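Local coordinates for heroin esterase (Rhodococcus sp., PDB 1LZL), which probably hydrolyses acetyl esters, heroin among them, as a bacterial esterase of the alpha/beta hydrolase fold, at residues P9-A14 against A298-R303; T201-T206 against M257-L262; L82-G87 against E96-F101; P251-T256 against H283-T288. All coordinates share one frame; numbering follows the deposited sequence.

Interaction 1 of 4, residues P9-A14 against A298-R303. Unlike the reference sequence in segment 298-303: Ala299 (reference Gly), Ser301 (reference Arg).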
# COMPACT_ATOMS: atom_id res chain seq x y z
N PRO A 9 -3.39 23.25 -9.89
CA PRO A 9 -2.45 23.73 -10.91
C PRO A 9 -1.01 23.26 -10.79
O PRO A 9 -0.29 23.06 -11.79
CB PRO A 9 -2.50 25.27 -10.69
CG PRO A 9 -3.94 25.44 -10.29
CD PRO A 9 -4.20 24.34 -9.29
N GLU A 10 -0.61 23.04 -9.53
CA GLU A 10 0.73 22.57 -9.20
C GLU A 10 0.96 21.17 -9.75
O GLU A 10 2.06 20.75 -10.15
CB GLU A 10 0.91 22.63 -7.68
CG GLU A 10 1.41 23.95 -7.13
CD GLU A 10 2.00 23.84 -5.74
OE1 GLU A 10 1.34 23.30 -4.83
OE2 GLU A 10 3.15 24.29 -5.54
N LEU A 11 -0.10 20.39 -9.79
CA LEU A 11 -0.00 19.00 -10.27
C LEU A 11 -0.12 18.98 -11.79
O LEU A 11 0.67 18.31 -12.45
CB LEU A 11 -1.12 18.17 -9.65
CG LEU A 11 -0.90 17.90 -8.15
CD1 LEU A 11 -2.05 17.06 -7.62
CD2 LEU A 11 0.45 17.28 -7.95
N ALA A 12 -1.11 19.72 -12.26
CA ALA A 12 -1.45 19.95 -13.65
C ALA A 12 -0.21 20.01 -14.53
O ALA A 12 -0.13 19.41 -15.60
CB ALA A 12 -2.22 21.26 -13.84
N ALA A 13 0.74 20.77 -14.03
CA ALA A 13 2.08 20.93 -14.58
C ALA A 13 2.77 19.61 -14.88
O ALA A 13 3.20 19.27 -15.99
CB ALA A 13 2.86 21.76 -13.55
N ALA A 14 2.91 18.78 -13.86
CA ALA A 14 3.61 17.51 -13.91
C ALA A 14 2.95 16.52 -14.85
O ALA A 14 3.45 15.43 -15.14
CB ALA A 14 3.70 16.97 -12.48
N ALA A 298 4.53 19.62 -4.70
CA ALA A 298 3.24 20.31 -4.66
C ALA A 298 2.75 20.50 -3.24
O ALA A 298 2.97 19.60 -2.42
CB ALA A 298 2.24 19.47 -5.46
N ALA A 299 2.10 21.66 -2.96
CA ALA A 299 1.67 21.85 -1.57
C ALA A 299 0.69 20.75 -1.12
O ALA A 299 0.80 20.36 0.04
CB ALA A 299 1.07 23.23 -1.38
N VAL A 300 -0.20 20.28 -1.99
CA VAL A 300 -1.20 19.26 -1.59
C VAL A 300 -0.50 17.94 -1.29
O VAL A 300 -0.95 17.22 -0.37
CB VAL A 300 -2.31 19.07 -2.63
CG1 VAL A 300 -1.79 18.47 -3.95
CG2 VAL A 300 -3.44 18.21 -2.06
N SER A 301 0.56 17.63 -2.03
CA SER A 301 1.40 16.45 -1.74
C SER A 301 2.12 16.64 -0.41
O SER A 301 2.15 15.72 0.43
CB SER A 301 2.39 16.22 -2.89
OG SER A 301 1.68 15.97 -4.10
N GLU A 302 2.70 17.82 -0.17
CA GLU A 302 3.40 18.08 1.10
C GLU A 302 2.44 17.93 2.27
O GLU A 302 2.81 17.30 3.27
CB GLU A 302 4.09 19.46 1.09
CG GLU A 302 5.22 19.46 0.03
CD GLU A 302 5.85 20.83 -0.08
OE1 GLU A 302 5.33 21.80 0.53
OE2 GLU A 302 6.90 20.91 -0.76
N ARG A 303 1.23 18.49 2.15
CA ARG A 303 0.22 18.32 3.20
C ARG A 303 -0.08 16.84 3.44
O ARG A 303 -0.22 16.39 4.60
CB ARG A 303 -1.11 18.93 2.81
CG ARG A 303 -1.25 20.43 2.88
CD ARG A 303 -2.70 20.81 2.91
NE ARG A 303 -3.55 20.69 1.72
CZ ARG A 303 -4.76 20.11 1.81
NH1 ARG A 303 -5.25 19.58 2.94
NH2 ARG A 303 -5.58 20.00 0.76
O HOH W 1 -0.84 21.89 -4.32

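Interaction 2 of 4, residues T201-T206 against M257-L262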
# COMPACT_ATOMS: atom_id res chain seq x y z
N THR A 201 -16.44 3.38 -12.81
CA THR A 201 -17.09 3.39 -14.14
C THR A 201 -16.74 4.65 -14.93
O THR A 201 -16.78 4.54 -16.17
CB THR A 201 -18.62 3.29 -14.07
OG1 THR A 201 -19.17 4.43 -13.38
CG2 THR A 201 -19.09 2.03 -13.33
N ASN A 202 -16.47 5.78 -14.28
CA ASN A 202 -16.32 7.04 -14.99
C ASN A 202 -14.90 7.45 -15.29
O ASN A 202 -14.66 8.27 -16.21
CB ASN A 202 -16.98 8.17 -14.17
CG ASN A 202 -18.48 8.06 -14.08
OD1 ASN A 202 -19.20 7.08 -14.32
ND2 ASN A 202 -19.07 9.17 -13.61
N PHE A 203 -13.91 6.90 -14.54
CA PHE A 203 -12.53 7.31 -14.74
C PHE A 203 -11.83 6.30 -15.67
O PHE A 203 -11.17 5.36 -15.20
CB PHE A 203 -11.80 7.45 -13.39
CG PHE A 203 -12.27 8.67 -12.59
CD1 PHE A 203 -12.95 9.74 -13.15
CD2 PHE A 203 -11.98 8.74 -11.23
CE1 PHE A 203 -13.34 10.85 -12.40
CE2 PHE A 203 -12.35 9.84 -10.47
CZ PHE A 203 -13.02 10.91 -11.04
N VAL A 204 -12.02 6.47 -16.97
CA VAL A 204 -11.56 5.58 -18.03
C VAL A 204 -10.22 5.99 -18.61
O VAL A 204 -9.53 5.10 -19.20
CB VAL A 204 -12.62 5.50 -19.15
CG1 VAL A 204 -13.95 4.96 -18.65
CG2 VAL A 204 -12.82 6.88 -19.81
N ASP A 205 -9.76 7.23 -18.43
CA ASP A 205 -8.44 7.65 -18.90
C ASP A 205 -7.83 8.73 -18.05
O ASP A 205 -7.15 9.63 -18.54
CB ASP A 205 -8.51 8.07 -20.38
CG ASP A 205 -7.14 8.14 -21.04
OD1 ASP A 205 -6.24 7.29 -20.74
OD2 ASP A 205 -6.96 9.08 -21.87
N THR A 206 -8.04 8.62 -16.73
CA THR A 206 -7.41 9.50 -15.75
C THR A 206 -5.94 9.23 -15.61
O THR A 206 -5.41 8.20 -16.11
CB THR A 206 -8.12 9.28 -14.39
OG1 THR A 206 -8.48 7.89 -14.23
CG2 THR A 206 -9.38 10.12 -14.35
N MET A 257 -7.70 10.03 -3.59
CA MET A 257 -7.43 11.14 -4.47
C MET A 257 -8.64 11.40 -5.35
O MET A 257 -9.37 10.48 -5.68
CB MET A 257 -6.19 10.87 -5.32
CG MET A 257 -4.96 10.52 -4.50
SD MET A 257 -4.32 11.88 -3.52
CE MET A 257 -3.99 11.12 -1.95
N GLU A 258 -8.82 12.68 -5.73
CA GLU A 258 -10.05 13.04 -6.42
C GLU A 258 -10.28 12.32 -7.75
O GLU A 258 -11.37 11.84 -8.03
CB GLU A 258 -10.01 14.56 -6.65
CG GLU A 258 -11.31 15.02 -7.32
CD GLU A 258 -11.46 16.51 -7.51
OE1 GLU A 258 -11.00 17.26 -6.63
OE2 GLU A 258 -12.10 16.90 -8.54
N LEU A 259 -9.25 12.31 -8.59
CA LEU A 259 -9.33 11.82 -9.95
C LEU A 259 -8.79 10.41 -10.06
O LEU A 259 -8.41 9.94 -11.14
CB LEU A 259 -8.57 12.76 -10.92
CG LEU A 259 -9.14 14.18 -10.99
CD1 LEU A 259 -8.36 14.98 -12.02
CD2 LEU A 259 -10.61 14.19 -11.38
N ASP A 260 -8.78 9.65 -8.97
CA ASP A 260 -8.39 8.25 -8.94
C ASP A 260 -9.57 7.32 -9.09
O ASP A 260 -10.59 7.40 -8.33
CB ASP A 260 -7.72 8.01 -7.58
CG ASP A 260 -7.09 6.66 -7.39
OD1 ASP A 260 -7.27 5.76 -8.24
OD2 ASP A 260 -6.38 6.52 -6.38
N PRO A 261 -9.60 6.35 -9.99
CA PRO A 261 -10.70 5.40 -10.07
C PRO A 261 -10.90 4.64 -8.74
O PRO A 261 -11.99 4.17 -8.46
CB PRO A 261 -10.24 4.35 -11.10
CG PRO A 261 -8.93 4.78 -11.56
CD PRO A 261 -8.53 6.10 -10.99
N LEU A 262 -9.88 4.49 -7.92
CA LEU A 262 -9.97 3.79 -6.62
C LEU A 262 -10.63 4.65 -5.56
O LEU A 262 -10.85 4.17 -4.42
CB LEU A 262 -8.55 3.45 -6.17
CG LEU A 262 -7.75 2.52 -7.10
CD1 LEU A 262 -6.34 2.33 -6.58
CD2 LEU A 262 -8.48 1.19 -7.24

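Interaction 3 of 4, residues L82-G87 against E96-F101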
# COMPACT_ATOMS: atom_id res chain seq x y z
N LEU A 82 6.58 -0.34 11.29
CA LEU A 82 5.62 -0.27 10.21
C LEU A 82 5.97 -1.38 9.22
O LEU A 82 7.07 -1.33 8.66
CB LEU A 82 5.67 1.09 9.52
CG LEU A 82 4.88 1.24 8.21
CD1 LEU A 82 3.37 1.05 8.44
CD2 LEU A 82 5.22 2.60 7.59
N LEU A 83 5.07 -2.32 9.00
CA LEU A 83 5.22 -3.28 7.89
C LEU A 83 4.67 -2.54 6.67
O LEU A 83 3.51 -2.13 6.68
CB LEU A 83 4.45 -4.56 8.21
CG LEU A 83 4.60 -5.69 7.19
CD1 LEU A 83 5.87 -6.45 7.38
CD2 LEU A 83 3.45 -6.71 7.29
N TRP A 84 5.47 -2.33 5.64
CA TRP A 84 5.07 -1.53 4.51
C TRP A 84 5.06 -2.37 3.24
O TRP A 84 5.95 -3.21 3.04
CB TRP A 84 6.09 -0.36 4.30
CG TRP A 84 5.65 0.47 3.11
CD1 TRP A 84 6.21 0.51 1.89
CD2 TRP A 84 4.52 1.34 3.11
NE1 TRP A 84 5.51 1.37 1.09
CE2 TRP A 84 4.48 1.90 1.81
CE3 TRP A 84 3.56 1.73 4.03
CZ2 TRP A 84 3.50 2.81 1.41
CZ3 TRP A 84 2.58 2.64 3.65
CH2 TRP A 84 2.56 3.18 2.34
N ILE A 85 4.07 -2.14 2.39
CA ILE A 85 3.86 -2.94 1.19
C ILE A 85 3.67 -2.00 0.01
O ILE A 85 2.72 -1.18 -0.08
CB ILE A 85 2.61 -3.84 1.39
CG1 ILE A 85 2.71 -4.63 2.71
CG2 ILE A 85 2.41 -4.74 0.19
CD1 ILE A 85 1.39 -5.29 3.11
N HIS A 86 4.59 -2.09 -0.96
CA HIS A 86 4.59 -1.18 -2.10
C HIS A 86 3.44 -1.48 -3.06
O HIS A 86 2.84 -2.54 -3.01
CB HIS A 86 5.89 -1.28 -2.89
CG HIS A 86 6.04 -2.56 -3.67
ND1 HIS A 86 5.49 -2.74 -4.92
CD2 HIS A 86 6.75 -3.71 -3.41
CE1 HIS A 86 5.79 -3.94 -5.38
NE2 HIS A 86 6.56 -4.56 -4.51
N GLY A 87 3.18 -0.44 -3.91
CA GLY A 87 2.12 -0.58 -4.88
C GLY A 87 2.55 -1.01 -6.26
O GLY A 87 3.68 -1.51 -6.42
N GLU A 96 12.23 -1.86 -3.21
CA GLU A 96 13.13 -0.68 -3.11
C GLU A 96 12.45 0.59 -3.59
O GLU A 96 12.82 1.72 -3.23
CB GLU A 96 14.38 -0.98 -3.94
CG GLU A 96 15.46 0.05 -3.89
CD GLU A 96 16.43 -0.08 -5.06
OE1 GLU A 96 16.30 -1.02 -5.89
OE2 GLU A 96 17.33 0.79 -5.12
N SER A 97 11.45 0.48 -4.44
CA SER A 97 10.76 1.67 -4.95
C SER A 97 10.12 2.45 -3.79
O SER A 97 9.90 3.65 -3.99
CB SER A 97 9.72 1.33 -6.03
OG SER A 97 8.61 0.66 -5.45
N SER A 98 9.87 1.81 -2.65
CA SER A 98 9.34 2.53 -1.49
C SER A 98 10.41 2.95 -0.49
O SER A 98 10.07 3.47 0.59
CB SER A 98 8.29 1.67 -0.78
OG SER A 98 7.12 1.50 -1.51
N ASP A 99 11.68 2.76 -0.83
CA ASP A 99 12.71 3.24 0.11
C ASP A 99 12.55 4.70 0.53
O ASP A 99 12.73 4.95 1.73
CB ASP A 99 14.10 3.06 -0.51
CG ASP A 99 14.70 1.68 -0.43
OD1 ASP A 99 14.10 0.72 0.13
OD2 ASP A 99 15.85 1.50 -0.91
N PRO A 100 12.19 5.64 -0.32
CA PRO A 100 12.08 7.04 0.16
C PRO A 100 11.16 7.21 1.35
O PRO A 100 11.51 7.79 2.38
CB PRO A 100 11.56 7.78 -1.09
CG PRO A 100 12.15 7.00 -2.24
CD PRO A 100 11.94 5.57 -1.78
N PHE A 101 9.97 6.62 1.25
CA PHE A 101 8.99 6.72 2.34
C PHE A 101 9.47 5.98 3.57
O PHE A 101 9.31 6.46 4.70
CB PHE A 101 7.61 6.20 1.89
CG PHE A 101 6.54 6.30 2.98
CD1 PHE A 101 6.23 7.56 3.52
CD2 PHE A 101 5.92 5.15 3.47
CE1 PHE A 101 5.27 7.64 4.53
CE2 PHE A 101 4.91 5.24 4.44
CZ PHE A 101 4.61 6.50 4.97

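Interaction 4 of 4, residues P251-T256 against H283-T288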
# COMPACT_ATOMS: atom_id res chain seq x y z
N PRO A 251 -7.30 0.69 14.48
CA PRO A 251 -7.46 2.11 14.08
C PRO A 251 -6.76 2.28 12.73
O PRO A 251 -5.70 1.69 12.47
CB PRO A 251 -6.77 2.92 15.18
CG PRO A 251 -6.75 2.00 16.37
CD PRO A 251 -6.74 0.59 15.83
N THR A 252 -7.40 3.04 11.84
CA THR A 252 -6.98 3.07 10.44
C THR A 252 -6.88 4.49 9.92
O THR A 252 -7.69 5.33 10.29
CB THR A 252 -8.04 2.32 9.63
OG1 THR A 252 -8.02 0.94 10.05
CG2 THR A 252 -7.80 2.34 8.11
N TYR A 253 -5.93 4.74 9.03
CA TYR A 253 -5.83 5.95 8.26
C TYR A 253 -6.10 5.52 6.81
O TYR A 253 -5.46 4.54 6.37
CB TYR A 253 -4.45 6.60 8.37
CG TYR A 253 -4.30 7.83 7.48
CD1 TYR A 253 -3.84 7.74 6.16
CD2 TYR A 253 -4.67 9.09 7.96
CE1 TYR A 253 -3.73 8.85 5.36
CE2 TYR A 253 -4.55 10.25 7.18
CZ TYR A 253 -4.08 10.10 5.88
OH TYR A 253 -3.93 11.18 5.03
N LEU A 254 -6.95 6.21 6.07
CA LEU A 254 -7.18 5.87 4.65
C LEU A 254 -7.23 7.15 3.85
O LEU A 254 -8.03 8.05 4.19
CB LEU A 254 -8.48 5.07 4.51
CG LEU A 254 -8.65 4.30 3.20
CD1 LEU A 254 -9.58 3.12 3.36
CD2 LEU A 254 -9.18 5.21 2.07
N SER A 255 -6.40 7.30 2.83
CA SER A 255 -6.46 8.47 1.95
C SER A 255 -6.87 8.06 0.55
O SER A 255 -6.56 6.97 0.04
CB SER A 255 -5.10 9.20 1.91
OG SER A 255 -4.10 8.29 1.42
N THR A 256 -7.59 8.95 -0.12
CA THR A 256 -8.00 8.80 -1.52
C THR A 256 -7.72 10.11 -2.25
O THR A 256 -7.50 11.20 -1.68
CB THR A 256 -9.50 8.44 -1.62
OG1 THR A 256 -10.27 9.48 -0.99
CG2 THR A 256 -9.81 7.12 -0.91
N HIS A 283 -9.30 10.75 4.50
CA HIS A 283 -9.03 12.02 3.84
C HIS A 283 -8.99 11.83 2.33
O HIS A 283 -8.10 11.13 1.83
CB HIS A 283 -7.70 12.55 4.37
CG HIS A 283 -7.55 14.03 4.15
ND1 HIS A 283 -6.55 14.74 4.78
CD2 HIS A 283 -8.25 14.91 3.42
CE1 HIS A 283 -6.65 16.01 4.41
NE2 HIS A 283 -7.68 16.16 3.59
N SER A 284 -9.99 12.42 1.66
CA SER A 284 -9.96 12.49 0.18
C SER A 284 -9.44 13.87 -0.17
O SER A 284 -10.02 14.91 0.19
CB SER A 284 -11.34 12.25 -0.38
OG SER A 284 -11.35 11.87 -1.77
N PHE A 285 -8.31 13.91 -0.89
CA PHE A 285 -7.61 15.17 -1.14
C PHE A 285 -8.14 15.78 -2.43
O PHE A 285 -8.46 15.02 -3.39
CB PHE A 285 -6.10 14.89 -1.28
CG PHE A 285 -5.41 14.67 0.05
CD1 PHE A 285 -5.39 13.40 0.61
CD2 PHE A 285 -4.82 15.73 0.76
CE1 PHE A 285 -4.81 13.14 1.85
CE2 PHE A 285 -4.23 15.50 2.01
CZ PHE A 285 -4.24 14.22 2.53
N PRO A 286 -8.31 17.10 -2.49
CA PRO A 286 -8.90 17.73 -3.67
C PRO A 286 -7.87 17.95 -4.78
O PRO A 286 -6.70 18.23 -4.51
CB PRO A 286 -9.35 19.08 -3.06
CG PRO A 286 -8.27 19.41 -2.08
CD PRO A 286 -7.95 18.06 -1.42
N GLY A 287 -8.35 17.82 -6.01
CA GLY A 287 -7.51 18.28 -7.14
C GLY A 287 -6.36 17.36 -7.45
O GLY A 287 -5.40 17.68 -8.15
N THR A 288 -6.38 16.14 -6.94
CA THR A 288 -5.30 15.17 -7.02
C THR A 288 -5.64 14.01 -7.94
O THR A 288 -6.78 13.90 -8.41
CB THR A 288 -5.02 14.62 -5.61
OG1 THR A 288 -6.27 14.17 -5.09
CG2 THR A 288 -4.46 15.70 -4.72

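Interaction 1 of 4, residues P9-A14 against A298-R303
The carboxylate of Glu10 closes on the first turn of helix 299-315: OE1 accepts from the backbone N of Ala299 at 2.6 Å, a short, nearly straight bond (168°) that meets the oxygen on its syn side, somewhat out of the carboxylate plane. The same OE1 takes a second proton from a water, again at 2.6 Å, and that water accepts from Val300 N at 2.9 Å. One carboxylate oxygen therefore serves two successive N-H groups of the helix start, one directly and one through solvent. Beyond CG the Glu10 chain is extended, carrying the carboxylate across the gap so that OE1 also comes within 3.5 Å of Ala299 CB.

Next to this polar grip Leu11 supplies the apolar part. With CG beside the backbone N (chi1 -72°), its isobutyl end comes nearer to helix 299-315 than the direction of CB alone would bring it. The fork splits between two partners, CD2 against Ala298 CB at 3.8 Å and CD1 against Val300 CG1 at 3.9 Å, the Val300 side chain being crossed at about a right angle.

Ala298 holds the N-cap position but has no side-chain oxygen to offer, and a glutamate from the N-terminal helix takes up the Ala299 N-H instead. The positive end of the helix would be expected to stabilise a negative charge on Glu10. The arrangement thus joins the chain's first helix to the last helix of the alpha/beta hydrolase fold, their axes 10.2 Å apart.

Further out, Ser301 OG bonds to Val295 O, with Ser292 O a second possible acceptor. Leu11 touches both loop residues.

Interaction 2 of 4, residues T201-T206 against M257-L262
Phe203 and Thr206 both reach the turn that follows strand 252-257, and backbone carbonyls are what they chiefly meet. The Phe203 ring presents its edge: CE2 lies 3.3 Å from Glu258 O and CD2 3.5 Å from Asp260 O, the latter oxygen in the ring plane. Such contacts set the slightly positive rim of the ring against negative oxygens. With CG anti to the carbonyl carbon (chi1 -71°), the ring extends along the type I turn from Met257 to Asp260. Thr206 meets the carbonyl between those two, its CB standing 3.3 Å from Leu259 O.

Apolar contacts frame this edge. Phe203 CZ approaches Leu259 CD2 at 4.1 Å at the far end of the ring, while at its base Phe203 CB faces Pro261 CB at 4.2 Å. Thr206 and Pro261 run antiparallel alongside one another, Thr206 OG1 lying 3.7 Å from Pro261 CD.

Several polar groups have partners outside the pair: Thr206 OG1 bonds to Trp209 O, and Glu258 O accepts from Arg263 NH1. Just after the turn, ahead of helix 263-275, Asp260 OD1 takes the N-H of Leu262 at 2.9 Å in a straight capping bond (165°), met from well above the carboxylate plane. That bond probably limits the rotation of the carboxylate, whose other oxygen, OD2, bonds to His290 ND1.

This turn, placed after a strand of the central sheet and before helix 263-275, is where alpha/beta hydrolases commonly carry their catalytic acid. Asp260 is probably that acid, in a triad with His290 and Ser160, and the segment 201-206 packs against its backbone.

Interaction 3 of 4, residues L82-G87 against E96-F101
His86 and Ser98 are the point of closest backbone approach, their CA atoms 6.1 Å apart, where the end of strand 79-85 passes the turn leading into helix 99-109. Alternation along the strand and its first loop residue directs Leu82, Trp84 and His86 toward that helix, while Ile85 points away. Across from them the 3-10 turn ends at Ser98, the N-cap position, and Phe101 faces the strand from the first turn of the helix.

The main side-chain contact is an edge-to-face stack. Phe101 brings its CD2-CE2 edge over one face of the six-membered ring of Trp84, with centroids 4.8 Å apart and planes at 58°. CD2 stands 3.8 Å above the middle of the indole, and CE2 comes 3.6 Å from Trp84 CZ3. Anti torsions about CA-CB (chi1 -180° in Trp84, -179° in Phe101) carry both rings out from their backbones toward each other. The two side chains cross at about a right angle. Leu82 CD2 adds a methyl 4.1 Å from Phe101 CE2.

At the indole edge, in its plane, Trp84 NE1 makes a weak, bent hydrogen bond to Ser98 OG at 3.1 Å. The same hydroxyl lies 3.3 Å from His86 CB, between Trp84 and His86. The His86 imidazole is held by its neighbour Gly87, ND1 donating to Gly87 O at 2.7 Å on an in-plane lone pair; separately, the ring stacks on Tyr118.

Strand and helix belong to the beta-alpha-beta unit that runs on to strand 112-116. His86 and Gly87 begin a His-Gly-Gly-Gly sequence, whose glycine N-H groups form the oxyanion hole in hormone-sensitive-lipase-type esterases, probably also here.

Interaction 4 of 4, residues P251-T256 against H283-T288
Tyr253 reaches along the sheet to Phe285, its OH lying in the plane of that ring and 3.8 Å from CE1; the two side chains cross at about a right angle. CG anti to the backbone N (chi1 176°) sends the phenol that way. The hydroxyl bonds to Glu307 OE2 of helix 299-315, an oxygen that also binds His283 ND1, so one carboxylate joins both strands. Leu254 contributes its carbonyl, O accepting from His283 N at 3.0 Å.

Ser255 pairs with His283 in parallel register. Its CA makes a CA-H...O contact of 3.1 Å to His283 O. Ser255 CB meets the edge of the Phe285 ring, 4.0 Å from Phe285 CE1. One face of that ring lies against the imidazole of His283. The side chains of Tyr253, Ser255, His283 and Phe285 all lie on the side of the sheet that helix 299-315 packs against.

Thr256 is held three times: N to His283 O at 3.0 Å, O to Phe285 N at 2.9 Å, and OG1 to Ser284 OG at 2.7 Å, a short hydroxyl pair on the opposite face, beside Arg263 of helix 263-275. The two strand segments are twisted against each other, with a crossing angle of -21°.

Strand 252-257, helix 263-275 and strand 280-285 form a beta-alpha-beta unit that ends the central sheet of the alpha/beta hydrolase fold, whose two last strands lead to the probable catalytic Asp260 and His290.

How the interactions relate
From the N terminus, helix 9-14 comes first and is also the first half of interaction 1, whose loop closes only at helix 299-315 and encloses the other three contacts. Interaction 3 then closes a short loop between strand 79-85 and helix 99-109, and is complete before interactions 2 and 4 begin. Those two cross: 201-206 and 251-256 come in turn before 257-262 and 283-288. They also touch, Glu258 OE1 meeting Gly287 N and Leu259 N meeting Thr288 O, which ties the turn holding Asp260 to the loop just after strand 280-285. Interaction 4 meets interaction 1 as well, where Leu11 packs on Gly287 and Thr288. Interaction 3 stands apart, sharing the central sheet with interaction 4.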